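Local coordinates for putative peptidyl-arginine deiminase family protein (Campylobacter jejuni subsp. jejuni serotype O:2, PDB 6B10) that probably hydrolyses agmatine to N-carbamoylputrescine as an agmatine deiminase of polyamine biosynthesis, at residues 81-85 / 120-124; 20-26 / 55-61; 218-224 / 248-254. All blocks are in the same frame, centred on the assembly; numbering follows the deposited sequence.

Interaction 1 (81-85 / 120-124); sequences CDTND and LDNAV
Thr83 and Asp121 meet through two torsions: chi1 of Thr83 (-177°) sets OG1 trans to the backbone N, while chi1 of Asp121 (-65°) swings its carboxylate off the helix to the hydroxyl. The contact lays the loop that follows strand 76-80 against the opening turn of helix 120-133, in what is probably the alpha/beta propeller (pentein) fold of the peptidyl-arginine deiminase family. Thr83 OG1 lies 3.3 Å from Asp121 OD1 and 3.2 Å from Asp85 O; either could take the single hydroxyl proton in a weak hydrogen bond, and the geometry does not settle which. The other oxygen, Asp121 OD2, comes 3.1 Å from Asp85 CB and 3.4 Å from Asp85 OD2. That last pair is two acceptors, not a bond, and the carboxylate planes stand 56° apart. Asp85 OD1 is instead bound by the backbone N of Trp87. Phe91, which with Asp106 and Phe107 forms the potassium site, touches Asp85, Asp121 and Val124, and the side chain of Asp121 lies about 7 Å from that ion. Away from the acidic pair the packing is apolar on the helix side: the methyl Leu120 CD2 presses on the loop backbone, 3.2 Å from Thr83 N. One turn on, Val124 CG2 touches both Asp82 O, 3.5 Å away, and Cys81 SG, at 3.8 Å.

Interaction 2 (20-26 / 55-61); sequences EYLMLSL and QKVLLIA
The side chains of Tyr21 and Lys56 cross at a slant on neighbouring parallel strands, and the bend of the lysine decides how they meet. Its chain runs extended through chi2 and then folds at chi3 (-79°), which brings NZ to the phenol ring off-centre, 4.4 Å from the ring centroid of Tyr21 and 34° off its normal: a cation-pi contact. In one of two modelled conformers of Glu20, the chain bends at chi2 (74°) and runs alongside the lysine, so that Glu20 OE2 forms a salt bridge with Lys56 NZ at 3.0 Å, approached from the anti side and tilted out of the carboxylate plane. Further along the same face, Leu58 CB packs 3.8 Å from Tyr21 CD1. On the other face Leu24 CD1 reaches both Val57 CG1 (3.5 Å) and Leu59 CD2 (3.8 Å), the two leucines pointing the same way. The backbone ladder is regular from Leu22 to Leu26. Its bonds alternate between donors of the two strands, for instance Leu58 N to Leu22 O at 2.9 Å and Ile60 N to Leu24 O at 2.8 Å. At the Glu20 end a classic beta bulge sets Glu20 and Tyr21 both opposite Arg328 of the antiparallel strand 326-329. Strands 19-25 and 56-61 are the two parallel strands of a beta-alpha-beta unit: its helix 37-52 covers the Leu22, Leu24 and Val57 face through Val51, Tyr44 and Phe47, helix 120-133 lies on Tyr21 and Leu58, and strand 76-80 extends the sheet beyond 56-61.

Interaction 3 (218-224 / 248-254); sequences NTIAHCI and FDLLELP
His222 lies beside Leu250 and Glu252 of the neighbouring strand, and its ring can be followed atom by atom. From CB, chi1 of 69° puts CG between the backbone N and the carbonyl carbon, turning the ring toward strand 249-254. CD2 then comes 3.8 Å from Leu251 O. NE2 has Leu250 CB at the ring edge, 3.9 Å away and in plane, and it also bonds in plane to a water, at 2.8 Å. That water donates to Glu252 OE2, which also holds a salt bridge to Lys240. CE1 rests 3.9 Å from Glu252 CG; the two side chains point the same way, with ring and carboxylate planes 70° apart. Back along the ring, ND1 donates to Cys223 O at 3.1 Å, arriving from above the carbonyl plane, and so fixes the ring's rotation from within its own strand. The strands are the parallel pair of a beta-alpha-beta unit whose helix 233-244 contacts His222, Ile224 and Leu250 on this face. Six backbone hydrogen bonds join them, for instance Ile220 N to Asp249 O at 2.8 Å. Ala221 and Leu253 meet on the reverse face, Ala221 CB lying 3.9 Å from Leu253 CD1. Near the start, a second water donates both to Thr219 OG1, itself also hydrogen-bonded to Asp216 OD1, and to Asp249 OD2, and Ile220 CD1 packs 3.9 Å from Phe248 CD2, whose ring also meets Phe214 edge-to-face.

Along the chain the three contacts follow in series: interaction 2 closes before interaction 1 opens, and interaction 3 comes last. Interactions 1 and 2 have centres 14 Å apart and touch directly. Cys81 N lies 3.0 Å from Ala61 O, a probable hydrogen bond, and Thr83 CG2 packs on Ser25 OG, so the loop 81-85 joins the end of the parallel pair in interaction 2 to helix 120-133. Interaction 3 belongs to another sheet, 212-216, 219-224 and 249-254, across the centre of the chain; its centre is 34 Å from that of interaction 1 and 28 Å from that of interaction 2. Two separate beta-alpha-beta units thus help build one fold, consistent with the family's alpha/beta propeller.

Interaction 1 (81-85 / 120-124)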
loop_
_atom_site.group_PDB
_atom_site.type_symbol
_atom_site.label_atom_id
_atom_site.label_comp_id
_atom_site.label_asym_id
_atom_site.label_seq_id
_atom_site.Cartn_x
_atom_site.Cartn_y
_atom_site.Cartn_z
ATOM N N CYS A 81 0.506 5.594 21.039
ATOM C CA CYS A 81 -0.661 6.259 20.463
ATOM C C CYS A 81 -1.817 5.271 20.336
ATOM O O CYS A 81 -1.631 4.159 19.844
ATOM C CB CYS A 81 -0.321 6.832 19.087
ATOM S SG CYS A 81 -1.732 7.467 18.167
ATOM N N ASP A 82 -3.005 5.675 20.780
ATOM C CA ASP A 82 -4.171 4.792 20.750
ATOM C C ASP A 82 -4.684 4.622 19.332
ATOM O O ASP A 82 -4.567 5.524 18.504
ATOM C CB ASP A 82 -5.295 5.325 21.643
ATOM C CG ASP A 82 -4.967 5.226 23.121
ATOM O OD1 ASP A 82 -3.770 5.121 23.468
ATOM O OD2 ASP A 82 -5.910 5.260 23.939
ATOM N N THR A 83 -5.271 3.457 19.075
ATOM C CA THR A 83 -5.791 3.104 17.755
ATOM C C THR A 83 -6.596 1.807 17.847
ATOM O O THR A 83 -6.698 1.201 18.914
ATOM C CB THR A 83 -4.645 2.922 16.727
ATOM O OG1 THR A 83 -5.190 2.650 15.428
ATOM C CG2 THR A 83 -3.698 1.790 17.143
ATOM N N ASN A 84 -7.174 1.394 16.725
ATOM C CA ASN A 84 -7.748 0.051 16.598
ATOM C C ASN A 84 -7.467 -0.554 15.220
ATOM O O ASN A 84 -6.919 -1.652 15.125
ATOM C CB ASN A 84 -9.250 0.040 16.925
ATOM C CG ASN A 84 -10.023 1.149 16.232
ATOM O OD1 ASN A 84 -9.441 2.088 15.682
ATOM N ND2 ASN A 84 -11.345 1.045 16.259
ATOM N N ASP A 85 -7.828 0.175 14.166
ATOM C CA ASP A 85 -7.517 -0.211 12.791
ATOM C C ASP A 85 -6.002 -0.357 12.610
ATOM O O ASP A 85 -5.242 0.555 12.946
ATOM C CB ASP A 85 -8.060 0.856 11.835
ATOM C CG ASP A 85 -7.916 0.479 10.369
ATOM O OD1 ASP A 85 -7.378 -0.602 10.059
ATOM O OD2 ASP A 85 -8.344 1.283 9.516
ATOM N N LEU A 120 -10.143 7.577 16.011
ATOM C CA LEU A 120 -8.776 7.416 16.507
ATOM C C LEU A 120 -7.758 7.544 15.380
ATOM O O LEU A 120 -6.775 8.272 15.504
ATOM C CB LEU A 120 -8.598 6.062 17.207
ATOM C CG LEU A 120 -8.965 6.016 18.696
ATOM C CD1 LEU A 120 -10.442 5.709 18.904
ATOM C CD2 LEU A 120 -8.107 4.993 19.423
ATOM N N ASP A 121 -8.019 6.834 14.286
ATOM C CA ASP A 121 -7.159 6.851 13.102
ATOM C C ASP A 121 -6.933 8.263 12.580
ATOM O O ASP A 121 -5.806 8.638 12.259
ATOM C CB ASP A 121 -7.779 6.014 11.981
ATOM C CG ASP A 121 -7.869 4.540 12.324
ATOM O OD1 ASP A 121 -7.131 4.069 13.220
ATOM O OD2 ASP A 121 -8.690 3.853 11.683
ATOM N N ASN A 122 -8.014 9.034 12.485
ATOM C CA ASN A 122 -7.936 10.422 12.034
ATOM C C ASN A 122 -6.984 11.239 12.902
ATOM O O ASN A 122 -6.210 12.052 12.395
ATOM C CB ASN A 122 -9.320 11.068 12.043
ATOM C CG ASN A 122 -9.338 12.408 11.339
ATOM O OD1 ASN A 122 -9.403 13.457 11.979
ATOM N ND2 ASN A 122 -9.262 12.380 10.011
ATOM N N ALA A 123 -7.047 11.013 14.210
ATOM C CA ALA A 123 -6.148 11.668 15.144
ATOM C C ALA A 123 -4.720 11.137 15.009
ATOM O O ALA A 123 -3.781 11.927 14.942
ATOM C CB ALA A 123 -6.650 11.499 16.567
ATOM N N VAL A 124 -4.568 9.811 14.943
ATOM C CA VAL A 124 -3.245 9.151 14.903
ATOM C C VAL A 124 -2.193 9.957 14.132
ATOM O O VAL A 124 -1.066 10.135 14.602
ATOM C CB VAL A 124 -3.321 7.718 14.296
ATOM C CG1 VAL A 124 -1.930 7.174 13.981
ATOM C CG2 VAL A 124 -4.033 6.754 15.237
#

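Interaction 2 (20-26 / 55-61)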
loop_
_atom_site.group_PDB
_atom_site.type_symbol
_atom_site.label_atom_id
_atom_site.label_comp_id
_atom_site.label_asym_id
_atom_site.label_seq_id
_atom_site.Cartn_x
_atom_site.Cartn_y
_atom_site.Cartn_z
ATOM N N GLU A 20 12.640 6.666 4.626
ATOM C CA GLU A 20 13.191 6.808 5.969
ATOM C C GLU A 20 12.555 5.772 6.899
ATOM O O GLU A 20 13.251 5.131 7.682
ATOM C CB GLU A 20 12.958 8.230 6.494
ATOM C CG GLU A 20 13.799 8.597 7.710
ATOM C CD GLU A 20 15.255 8.851 7.367
ATOM O OE1 GLU A 20 15.528 9.745 6.545
ATOM O OE2 GLU A 20 16.128 8.166 7.937
ATOM N N TYR A 21 11.237 5.599 6.801
ATOM C CA TYR A 21 10.514 4.636 7.632
ATOM C C TYR A 21 9.506 3.819 6.839
ATOM O O TYR A 21 8.925 4.308 5.868
ATOM C CB TYR A 21 9.707 5.363 8.703
ATOM C CG TYR A 21 10.499 5.987 9.834
ATOM C CD1 TYR A 21 10.889 5.234 10.935
ATOM C CD2 TYR A 21 10.815 7.343 9.822
ATOM C CE1 TYR A 21 11.584 5.806 11.983
ATOM C CE2 TYR A 21 11.519 7.925 10.864
ATOM C CZ TYR A 21 11.897 7.154 11.940
ATOM O OH TYR A 21 12.592 7.734 12.977
ATOM N N LEU A 22 9.292 2.577 7.275
ATOM C CA LEU A 22 8.026 1.893 7.044
ATOM C C LEU A 22 7.240 1.936 8.357
ATOM O O LEU A 22 7.756 1.599 9.427
ATOM C CB LEU A 22 8.223 0.445 6.583
ATOM C CG LEU A 22 6.973 -0.216 5.977
ATOM C CD1 LEU A 22 6.630 0.377 4.620
ATOM C CD2 LEU A 22 7.140 -1.720 5.837
ATOM N N MET A 23 5.988 2.351 8.266
ATOM C CA MET A 23 5.171 2.560 9.441
ATOM C C MET A 23 4.036 1.548 9.487
ATOM O O MET A 23 3.386 1.289 8.478
ATOM C CB MET A 23 4.626 3.977 9.425
ATOM C CG MET A 23 5.722 5.025 9.279
ATOM S SD MET A 23 5.119 6.716 9.347
ATOM C CE MET A 23 3.941 6.734 8.002
ATOM N N LEU A 24 3.820 0.970 10.664
ATOM C CA LEU A 24 2.763 -0.010 10.880
ATOM C C LEU A 24 2.012 0.270 12.183
ATOM O O LEU A 24 2.561 0.840 13.130
ATOM C CB LEU A 24 3.349 -1.425 10.929
ATOM C CG LEU A 24 4.241 -1.845 9.751
ATOM C CD1 LEU A 24 5.711 -1.637 10.072
ATOM C CD2 LEU A 24 4.002 -3.299 9.354
ATOM N N SER A 25 0.750 -0.142 12.217
ATOM C CA SER A 25 -0.066 -0.057 13.417
ATOM C C SER A 25 -0.308 -1.465 13.951
ATOM O O SER A 25 -1.064 -2.236 13.364
ATOM C CB SER A 25 -1.390 0.626 13.098
ATOM O OG SER A 25 -2.214 0.688 14.247
ATOM N N LEU A 26 0.339 -1.794 15.067
ATOM C CA LEU A 26 0.253 -3.133 15.651
ATOM C C LEU A 26 -1.175 -3.578 15.971
ATOM O O LEU A 26 -2.006 -2.765 16.387
ATOM C CB LEU A 26 1.096 -3.224 16.924
ATOM C CG LEU A 26 2.611 -3.174 16.745
ATOM C CD1 LEU A 26 3.286 -3.214 18.104
ATOM C CD2 LEU A 26 3.122 -4.314 15.872
ATOM N N GLN A 55 15.645 -0.976 6.208
ATOM C CA GLN A 55 15.392 0.407 6.600
ATOM C C GLN A 55 14.704 0.453 7.953
ATOM O O GLN A 55 14.222 -0.568 8.449
ATOM C CB GLN A 55 14.539 1.135 5.542
ATOM C CG GLN A 55 13.087 0.683 5.466
ATOM C CD GLN A 55 12.318 1.320 4.313
ATOM O OE1 GLN A 55 12.820 1.431 3.195
ATOM N NE2 GLN A 55 11.083 1.722 4.580
ATOM N N LYS A 56 14.641 1.639 8.545
ATOM C CA LYS A 56 13.997 1.778 9.842
ATOM C C LYS A 56 12.519 1.438 9.755
ATOM O O LYS A 56 11.882 1.623 8.719
ATOM C CB LYS A 56 14.165 3.185 10.403
ATOM C CG LYS A 56 15.575 3.505 10.850
ATOM C CD LYS A 56 15.662 4.937 11.352
ATOM C CE LYS A 56 15.744 5.931 10.208
ATOM N NZ LYS A 56 15.554 7.317 10.713
ATOM N N VAL A 57 11.991 0.937 10.861
ATOM C CA VAL A 57 10.589 0.609 10.985
ATOM C C VAL A 57 10.046 1.354 12.198
ATOM O O VAL A 57 10.699 1.401 13.246
ATOM C CB VAL A 57 10.400 -0.913 11.192
ATOM C CG1 VAL A 57 8.938 -1.261 11.450
ATOM C CG2 VAL A 57 10.927 -1.689 9.991
ATOM N N LEU A 58 8.857 1.930 12.050
ATOM C CA LEU A 58 8.154 2.581 13.149
ATOM C C LEU A 58 6.864 1.825 13.440
ATOM O O LEU A 58 6.028 1.657 12.555
ATOM C CB LEU A 58 7.831 4.035 12.795
ATOM C CG LEU A 58 7.082 4.840 13.866
ATOM C CD1 LEU A 58 7.870 4.895 15.164
ATOM C CD2 LEU A 58 6.786 6.248 13.379
ATOM N N LEU A 59 6.705 1.376 14.683
ATOM C CA LEU A 59 5.512 0.649 15.105
ATOM C C LEU A 59 4.670 1.516 16.025
ATOM O O LEU A 59 5.174 2.052 17.006
ATOM C CB LEU A 59 5.906 -0.628 15.839
ATOM C CG LEU A 59 6.815 -1.606 15.097
ATOM C CD1 LEU A 59 7.211 -2.746 16.023
ATOM C CD2 LEU A 59 6.140 -2.140 13.843
ATOM N N ILE A 60 3.386 1.639 15.700
ATOM C CA ILE A 60 2.447 2.473 16.437
ATOM C C ILE A 60 1.497 1.566 17.214
ATOM O O ILE A 60 0.911 0.656 16.641
ATOM C CB ILE A 60 1.629 3.358 15.473
ATOM C CG1 ILE A 60 2.563 4.204 14.599
ATOM C CG2 ILE A 60 0.671 4.262 16.238
ATOM C CD1 ILE A 60 1.890 4.829 13.392
ATOM N N ALA A 61 1.358 1.812 18.518
ATOM C CA ALA A 61 0.472 1.019 19.376
ATOM C C ALA A 61 0.106 1.770 20.663
ATOM O O ALA A 61 0.857 2.643 21.104
ATOM C CB ALA A 61 1.125 -0.307 19.722
HETATM O O HOH W 1 15.980 3.954 7.607
#

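Interaction 3 (218-224 / 248-254)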
loop_
_atom_site.group_PDB
_atom_site.type_symbol
_atom_site.label_atom_id
_atom_site.label_comp_id
_atom_site.label_asym_id
_atom_site.label_seq_id
_atom_site.Cartn_x
_atom_site.Cartn_y
_atom_site.Cartn_z
ATOM N N ASN A 218 8.099 2.145 -16.286
ATOM C CA ASN A 218 7.572 1.599 -17.535
ATOM C C ASN A 218 6.717 0.346 -17.399
ATOM O O ASN A 218 6.243 -0.166 -18.406
ATOM C CB ASN A 218 8.729 1.284 -18.492
ATOM C CG ASN A 218 9.556 2.501 -18.827
ATOM O OD1 ASN A 218 10.776 2.490 -18.688
ATOM N ND2 ASN A 218 8.898 3.560 -19.260
ATOM N N THR A 219 6.514 -0.152 -16.182
ATOM C CA THR A 219 5.987 -1.508 -16.019
ATOM C C THR A 219 4.898 -1.631 -14.959
ATOM O O THR A 219 5.037 -1.118 -13.845
ATOM C CB THR A 219 7.121 -2.474 -15.664
ATOM O OG1 THR A 219 8.268 -2.176 -16.466
ATOM C CG2 THR A 219 6.703 -3.911 -15.890
ATOM N N ILE A 220 3.831 -2.340 -15.312
ATOM C CA ILE A 220 2.737 -2.625 -14.402
ATOM C C ILE A 220 2.632 -4.125 -14.150
ATOM O O ILE A 220 2.524 -4.923 -15.094
ATOM C CB ILE A 220 1.392 -2.114 -14.950
ATOM C CG1 ILE A 220 1.406 -0.587 -15.009
ATOM C CG2 ILE A 220 0.244 -2.587 -14.061
ATOM C CD1 ILE A 220 0.224 0.026 -15.725
ATOM N N ALA A 221 2.662 -4.496 -12.872
ATOM C CA ALA A 221 2.428 -5.868 -12.457
ATOM C C ALA A 221 0.974 -5.961 -12.052
ATOM O O ALA A 221 0.496 -5.102 -11.316
ATOM C CB ALA A 221 3.322 -6.232 -11.283
ATOM N N HIS A 222 0.276 -6.998 -12.518
ATOM C CA HIS A 222 -1.170 -7.093 -12.338
ATOM C C HIS A 222 -1.654 -8.530 -12.150
ATOM O O HIS A 222 -1.110 -9.476 -12.730
ATOM C CB HIS A 222 -1.922 -6.438 -13.515
ATOM C CG HIS A 222 -1.794 -7.176 -14.816
ATOM N ND1 HIS A 222 -2.628 -8.216 -15.169
ATOM C CD2 HIS A 222 -0.931 -7.022 -15.847
ATOM C CE1 HIS A 222 -2.273 -8.680 -16.355
ATOM N NE2 HIS A 222 -1.247 -7.971 -16.788
ATOM N N CYS A 223 -2.696 -8.670 -11.339
ATOM C CA CYS A 223 -3.301 -9.963 -11.081
ATOM C C CYS A 223 -3.865 -10.568 -12.346
ATOM O O CYS A 223 -4.351 -9.863 -13.222
ATOM C CB CYS A 223 -4.407 -9.837 -10.039
ATOM S SG CYS A 223 -3.763 -9.381 -8.424
ATOM N N ILE A 224 -3.763 -11.883 -12.443
ATOM C CA ILE A 224 -4.382 -12.634 -13.529
ATOM C C ILE A 224 -4.880 -13.942 -12.926
ATOM O O ILE A 224 -4.466 -14.326 -11.830
ATOM C CB ILE A 224 -3.397 -12.860 -14.712
ATOM C CG1 ILE A 224 -4.127 -13.166 -16.021
ATOM C CG2 ILE A 224 -2.427 -13.997 -14.428
ATOM C CD1 ILE A 224 -5.166 -12.148 -16.451
ATOM N N PHE A 248 2.000 0.404 -21.300
ATOM C CA PHE A 248 2.998 -0.011 -20.325
ATOM C C PHE A 248 3.316 -1.485 -20.476
ATOM O O PHE A 248 2.457 -2.267 -20.865
ATOM C CB PHE A 248 2.532 0.305 -18.896
ATOM C CG PHE A 248 2.574 1.772 -18.575
ATOM C CD1 PHE A 248 3.791 2.415 -18.418
ATOM C CD2 PHE A 248 1.409 2.512 -18.474
ATOM C CE1 PHE A 248 3.847 3.766 -18.145
ATOM C CE2 PHE A 248 1.457 3.869 -18.204
ATOM C CZ PHE A 248 2.676 4.497 -18.040
ATOM N N ASP A 249 4.555 -1.858 -20.178
ATOM C CA ASP A 249 4.918 -3.267 -20.118
ATOM C C ASP A 249 4.135 -3.927 -18.981
ATOM O O ASP A 249 3.881 -3.303 -17.943
ATOM C CB ASP A 249 6.428 -3.437 -19.915
ATOM C CG ASP A 249 7.242 -2.983 -21.130
ATOM O OD1 ASP A 249 6.674 -2.883 -22.238
ATOM O OD2 ASP A 249 8.456 -2.732 -20.974
ATOM N N LEU A 250 3.721 -5.169 -19.195
ATOM C CA LEU A 250 2.883 -5.878 -18.233
ATOM C C LEU A 250 3.582 -7.114 -17.708
ATOM O O LEU A 250 4.214 -7.838 -18.468
ATOM C CB LEU A 250 1.553 -6.274 -18.864
ATOM C CG LEU A 250 0.695 -5.124 -19.394
ATOM C CD1 LEU A 250 -0.559 -5.675 -20.049
ATOM C CD2 LEU A 250 0.330 -4.132 -18.296
ATOM N N LEU A 251 3.456 -7.337 -16.400
ATOM C CA LEU A 251 3.996 -8.512 -15.727
ATOM C C LEU A 251 2.846 -9.154 -14.958
ATOM O O LEU A 251 2.137 -8.471 -14.223
ATOM C CB LEU A 251 5.146 -8.101 -14.796
ATOM C CG LEU A 251 5.952 -9.188 -14.070
ATOM C CD1 LEU A 251 7.395 -8.744 -13.835
ATOM C CD2 LEU A 251 5.308 -9.568 -12.738
ATOM N N GLU A 252 2.642 -10.459 -15.129
ATOM C CA GLU A 252 1.440 -11.105 -14.592
ATOM C C GLU A 252 1.675 -11.713 -13.221
ATOM O O GLU A 252 2.740 -12.266 -12.942
ATOM C CB GLU A 252 0.916 -12.161 -15.564
ATOM C CG GLU A 252 0.350 -11.565 -16.844
ATOM C CD GLU A 252 -0.267 -12.595 -17.774
ATOM O OE1 GLU A 252 -0.180 -13.810 -17.492
ATOM O OE2 GLU A 252 -0.858 -12.176 -18.791
ATOM N N LEU A 253 0.666 -11.600 -12.371
ATOM C CA LEU A 253 0.702 -12.142 -11.020
ATOM C C LEU A 253 -0.468 -13.102 -10.867
ATOM O O LEU A 253 -1.537 -12.694 -10.434
ATOM C CB LEU A 253 0.587 -11.011 -9.995
ATOM C CG LEU A 253 1.618 -9.887 -10.094
ATOM C CD1 LEU A 253 1.226 -8.734 -9.180
ATOM C CD2 LEU A 253 3.021 -10.391 -9.764
ATOM N N PRO A 254 -0.279 -14.383 -11.240
ATOM C CA PRO A 254 -1.391 -15.333 -11.174
ATOM C C PRO A 254 -1.835 -15.594 -9.747
ATOM O O PRO A 254 -1.020 -15.940 -8.904
ATOM C CB PRO A 254 -0.809 -16.608 -11.796
ATOM C CG PRO A 254 0.672 -16.471 -11.643
ATOM C CD PRO A 254 0.942 -15.006 -11.780
HETATM O O HOH W 2 9.494 -3.345 -18.430
HETATM O O HOH W 3 -0.533 -9.399 -19.109
#